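Local coordinates for protein mannose-6-phosphate isomerase (Bacillus subtilis, PDB 1QWR) that catalyses the interconversion of D-mannose 6-phosphate and D-fructose 6-phosphate, using one bound zinc ion per subunit, at residues T23-R26 with G30-I33. Numbering follows the deposited sequence.
Sequences TALR and GYSI. With ACT (acetate ion), chain F.
Acetate OXT takes two long hydrogen bonds, one from each segment: from R26 NH1 and from the backbone N of I33, both 3.3 Å from OXT. In this ion, probably picked up from the crystallisation liquor, OXT lies at the edge of the guanidinium, near its plane, while the methyl packs against R26 CD; I33 CD1 covers one guanidinium face. R26 reaches OXT with CG anti to the backbone N (chi1 175°) and a bend at chi3, and its NH2 also forms a salt bridge with E36. Nearer the backbone, R26 CB lies only 3.1 Å from Y31 O, a tight approach accompanied by a CA-H...O contact from R26 to the same oxygen. G30, with positive phi, ends the helix in an alpha-L C-cap: G30 N bonds to R26 O at 2.9 Å from above the carbonyl plane, and Y31 N returns to L25 O at 3.3 Å. The loop then folds back along the helix until I33 CD1 meets T23 CA at 3.8 Å. Alongside the backbone bonds, L25 CB meets the Y31 ring edge in plane, 4.0 Å from CD2, and touches I33 CG2. Helix 24-29 and the following loop thus pack together at the surface of the catalytic domain, away from the zinc site, with L25 and Y31 both resting on C41 of strand 38-44 and L89 of strand 85-92.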
ATOM      1  N   THR A  23     -17.359  -2.268  -4.958  1.00 19.55           N
ATOM      2  CA  THR A  23     -17.584  -0.925  -5.499  1.00 18.98           C
ATOM      3  C   THR A  23     -17.251   0.153  -4.468  1.00 17.58           C
ATOM      4  O   THR A  23     -17.510   1.325  -4.709  1.00 19.16           O
ATOM      5  CB  THR A  23     -19.087  -0.708  -5.948  1.00 18.66           C
ATOM      6  OG1 THR A  23     -19.950  -0.866  -4.818  1.00 19.65           O
ATOM      7  CG2 THR A  23     -19.502  -1.710  -7.019  1.00 19.95           C
ATOM      8  N   ALA A  24     -16.674  -0.224  -3.329  1.00 17.79           N
ATOM      9  CA  ALA A  24     -16.361   0.764  -2.296  1.00 17.16           C
ATOM     10  C   ALA A  24     -15.475   1.913  -2.789  1.00 17.81           C
ATOM     11  O   ALA A  24     -15.558   3.030  -2.269  1.00 16.74           O
ATOM     12  CB  ALA A  24     -15.715   0.083  -1.076  1.00 17.76           C
ATOM     13  N   LEU A  25     -14.633   1.652  -3.785  1.00 16.83           N
ATOM     14  CA  LEU A  25     -13.753   2.711  -4.294  1.00 17.42           C
ATOM     15  C   LEU A  25     -14.591   3.792  -4.966  1.00 18.93           C
ATOM     16  O   LEU A  25     -14.238   4.975  -4.960  1.00 17.26           O
ATOM     17  CB  LEU A  25     -12.721   2.128  -5.273  1.00 16.42           C
ATOM     18  CG  LEU A  25     -11.660   1.292  -4.546  1.00 16.56           C
ATOM     19  CD1 LEU A  25     -10.858   0.431  -5.526  1.00 18.72           C
ATOM     20  CD2 LEU A  25     -10.715   2.264  -3.804  1.00 18.52           C
ATOM     21  N   ARG A  26     -15.711   3.391  -5.553  1.00 20.56           N
ATOM     22  CA  ARG A  26     -16.578   4.380  -6.164  1.00 19.43           C
ATOM     23  C   ARG A  26     -17.475   4.982  -5.082  1.00 20.03           C
ATOM     24  O   ARG A  26     -17.611   6.199  -4.982  1.00 19.40           O
ATOM     25  CB  ARG A  26     -17.462   3.757  -7.253  1.00 21.86           C
ATOM     26  CG  ARG A  26     -18.468   4.774  -7.801  1.00 23.52           C
ATOM     27  CD  ARG A  26     -19.318   4.214  -8.917  1.00 26.91           C
ATOM     28  NE  ARG A  26     -20.149   3.101  -8.483  1.00 26.89           N
ATOM     29  CZ  ARG A  26     -20.186   1.934  -9.112  1.00 27.40           C
ATOM     30  NH1 ARG A  26     -19.437   1.741 -10.188  1.00 28.66           N
ATOM     31  NH2 ARG A  26     -20.985   0.966  -8.678  1.00 28.48           N
ATOM     32  N   GLY A  30     -15.587   8.207  -4.675  1.00 16.69           N
ATOM     33  CA  GLY A  30     -16.086   8.843  -5.884  1.00 16.59           C
ATOM     34  C   GLY A  30     -15.377   8.466  -7.174  1.00 19.42           C
ATOM     35  O   GLY A  30     -15.577   9.102  -8.232  1.00 16.93           O
ATOM     36  N   TYR A  31     -14.559   7.424  -7.116  1.00 18.37           N
ATOM     37  CA  TYR A  31     -13.829   6.985  -8.304  1.00 18.59           C
ATOM     38  C   TYR A  31     -14.690   6.289  -9.359  1.00 21.15           C
ATOM     39  O   TYR A  31     -15.668   5.613  -9.047  1.00 18.89           O
ATOM     40  CB  TYR A  31     -12.733   5.983  -7.928  1.00 17.49           C
ATOM     41  CG  TYR A  31     -11.634   6.498  -7.034  1.00 17.96           C
ATOM     42  CD1 TYR A  31     -11.115   7.790  -7.191  1.00 20.16           C
ATOM     43  CD2 TYR A  31     -11.046   5.659  -6.082  1.00 18.37           C
ATOM     44  CE1 TYR A  31     -10.027   8.227  -6.422  1.00 19.02           C
ATOM     45  CE2 TYR A  31      -9.975   6.088  -5.319  1.00 18.52           C
ATOM     46  CZ  TYR A  31      -9.467   7.366  -5.496  1.00 17.78           C
ATOM     47  OH  TYR A  31      -8.384   7.758  -4.747  1.00 17.69           O
ATOM     48  N   SER A  32     -14.285   6.437 -10.615  1.00 21.88           N
ATOM     49  CA  SER A  32     -14.950   5.761 -11.723  1.00 23.88           C
ATOM     50  C   SER A  32     -14.180   4.476 -11.839  1.00 22.31           C
ATOM     51  O   SER A  32     -13.005   4.503 -12.189  1.00 25.98           O
ATOM     52  CB  SER A  32     -14.798   6.547 -13.022  1.00 23.95           C
ATOM     53  OG  SER A  32     -15.605   7.695 -12.988  1.00 29.16           O
ATOM     54  N   ILE A  33     -14.815   3.346 -11.554  1.00 20.89           N
ATOM     55  CA  ILE A  33     -14.111   2.082 -11.606  1.00 20.69           C
ATOM     56  C   ILE A  33     -14.491   1.231 -12.822  1.00 23.17           C
ATOM     57  O   ILE A  33     -15.586   1.362 -13.359  1.00 23.14           O
ATOM     58  CB  ILE A  33     -14.332   1.302 -10.302  1.00 19.39           C
ATOM     59  CG1 ILE A  33     -15.825   1.046 -10.076  1.00 19.46           C
ATOM     60  CG2 ILE A  33     -13.772   2.115  -9.113  1.00 18.17           C
ATOM     61  CD1 ILE A  33     -16.138   0.434  -8.681  1.00 19.41           C
TER
HETATM   62  C   ACT F 607     -18.782   4.727 -12.671  1.00 36.21           C
HETATM   63  O   ACT F 607     -18.423   5.746 -13.324  1.00 34.66           O
HETATM   64  OXT ACT F 607     -17.984   3.835 -12.257  1.00 30.78           O
HETATM   65  CH3 ACT F 607     -20.212   4.704 -12.148  1.00 34.87           C